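Local structure of protein of unknown function with cystatin-like fold (Xanthomonas campestris pv. campestris, 3G8Z) at residues Lys27-Ile30 with Thr31-Thr35. The protein is of unknown function but has a cystatin-like fold with a SnoaL-like domain, a family that includes polyketide cyclases. Residues are numbered along the deposited sequence; the frame is centred on the assembly and turned at random.
Sequences KSYI and TAIQT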
loop_
_atom_site.group_PDB
_atom_site.type_symbol
_atom_site.label_atom_id
_atom_site.label_comp_id
_atom_site.label_asym_id
_atom_site.label_seq_id
_atom_site.Cartn_x
_atom_site.Cartn_y
_atom_site.Cartn_z
ATOM N N LYS A 27 -11.111 2.171 9.154
ATOM C CA LYS A 27 -11.667 1.071 9.944
ATOM C C LYS A 27 -13.166 0.990 9.749
ATOM O O LYS A 27 -13.728 -0.099 9.703
ATOM C CB LYS A 27 -11.330 1.241 11.430
ATOM C CG LYS A 27 -9.867 0.923 11.716
ATOM C CD LYS A 27 -9.512 1.075 13.187
ATOM C CE LYS A 27 -8.126 0.537 13.472
ATOM N NZ LYS A 27 -7.704 0.958 14.851
ATOM N N SER A 28 -13.816 2.143 9.634
ATOM C CA SER A 28 -15.266 2.172 9.428
ATOM C C SER A 28 -15.611 1.563 8.077
ATOM O O SER A 28 -16.590 0.816 7.934
ATOM C CB SER A 28 -15.780 3.619 9.530
ATOM O OG SER A 28 -17.130 3.700 9.132
ATOM N N TYR A 29 -14.792 1.900 7.085
ATOM C CA TYR A 29 -14.922 1.384 5.732
ATOM C C TYR A 29 -14.800 -0.145 5.690
ATOM O O TYR A 29 -15.649 -0.826 5.093
ATOM C CB TYR A 29 -13.861 2.051 4.832
ATOM C CG TYR A 29 -13.742 1.434 3.451
ATOM C CD1 TYR A 29 -14.629 1.785 2.443
ATOM C CD2 TYR A 29 -12.754 0.503 3.168
ATOM C CE1 TYR A 29 -14.531 1.230 1.185
ATOM C CE2 TYR A 29 -12.649 -0.064 1.915
ATOM C CZ TYR A 29 -13.546 0.316 0.931
ATOM O OH TYR A 29 -13.470 -0.246 -0.318
ATOM N N ILE A 30 -13.738 -0.681 6.299
ATOM C CA ILE A 30 -13.527 -2.126 6.346
ATOM C C ILE A 30 -14.628 -2.832 7.140
ATOM O O ILE A 30 -15.159 -3.844 6.694
ATOM C CB ILE A 30 -12.149 -2.495 6.923
ATOM C CG1 ILE A 30 -11.024 -1.949 6.027
ATOM C CG2 ILE A 30 -12.013 -4.027 7.094
ATOM C CD1 ILE A 30 -10.906 -2.643 4.665
ATOM N N THR A 31 -15.003 -2.307 8.295
ATOM C CA THR A 31 -16.086 -2.918 9.049
ATOM C C THR A 31 -17.375 -2.977 8.211
ATOM O O THR A 31 -18.118 -3.969 8.239
ATOM C CB THR A 31 -16.332 -2.147 10.326
ATOM O OG1 THR A 31 -15.174 -2.270 11.152
ATOM C CG2 THR A 31 -17.583 -2.650 11.064
ATOM N N ALA A 32 -17.631 -1.926 7.450
ATOM C CA ALA A 32 -18.871 -1.850 6.680
ATOM C C ALA A 32 -18.863 -2.859 5.526
ATOM O O ALA A 32 -19.866 -3.542 5.264
ATOM C CB ALA A 32 -19.113 -0.420 6.193
ATOM N N ILE A 33 -17.728 -2.994 4.865
ATOM C CA ILE A 33 -17.564 -4.061 3.858
ATOM C C ILE A 33 -17.795 -5.415 4.520
ATOM O O ILE A 33 -18.592 -6.225 4.042
ATOM C CB ILE A 33 -16.182 -4.011 3.211
ATOM C CG1 ILE A 33 -16.085 -2.793 2.295
ATOM C CG2 ILE A 33 -15.886 -5.277 2.405
ATOM C CD1 ILE A 33 -14.706 -2.533 1.880
ATOM N N GLN A 34 -17.156 -5.640 5.660
ATOM C CA GLN A 34 -17.239 -6.940 6.307
ATOM C C GLN A 34 -18.637 -7.299 6.778
ATOM O O GLN A 34 -19.022 -8.474 6.755
ATOM C CB GLN A 34 -16.265 -7.026 7.465
ATOM C CG GLN A 34 -14.817 -7.089 6.995
ATOM C CD GLN A 34 -13.863 -7.272 8.135
ATOM O OE1 GLN A 34 -13.997 -6.627 9.173
ATOM N NE2 GLN A 34 -12.869 -8.143 7.946
ATOM N N THR A 35 -19.408 -6.296 7.191
ATOM C CA THR A 35 -20.737 -6.563 7.720
ATOM C C THR A 35 -21.830 -6.265 6.715
ATOM O O THR A 35 -23.003 -6.352 7.050
ATOM C CB THR A 35 -20.998 -5.743 8.991
ATOM O OG1 THR A 35 -20.823 -4.357 8.680
ATOM C CG2 THR A 35 -20.030 -6.172 10.110
#
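Thr-31 N, Ala-32 N, Ile-33 N and Gln-34 N donate to the carbonyls of Lys-27, Ser-28, Tyr-29 and Ile-30 in turn, the i to i+4 ladder of an alpha helix, with N-H...O angles of 163° or more except at Ala-32 (145°). Lys-27 O carries a second bond, from Thr-31 OG1 at 3.0 Å, the two donors approaching from opposite faces of the carbonyl plane. The Thr-31 torsion explains this: OG1 lies anti to its own carbonyl carbon (chi1 -65°), turning the hydroxyl back along the helix. Thr-31 O likewise takes Thr-35 N (2.9 Å) and Thr-35 OG1 (2.8 Å) from opposite faces, but that hydroxyl arrives from a different rotamer.

Ile-33 CD1 sits over one face of the Tyr-29 ring, offset toward CE2 and CZ; at 3.2 Å from both it is closer than normal van der Waals contact and doubtful in detail. Tyr-29 OH hydrogen-bonds a glycerol, probably from the crystallisation liquor, and the side chain also touches Leu-41, Asp-120 and Leu-122. Gln-34 CG passes 3.3 Å from Ile-30 O, while its NE2 bonds Ile-86 O on strand 85-95, against which Ile-30 and Ile-33 rest.

The chemistry divides by side: threonine hydroxyls add bonds to carbonyls the helix already uses, whereas Ile-30 and Ile-33 face the sheet and Tyr-29 lies between it and helix 38-44, its hydroxyl at what may be a pocket.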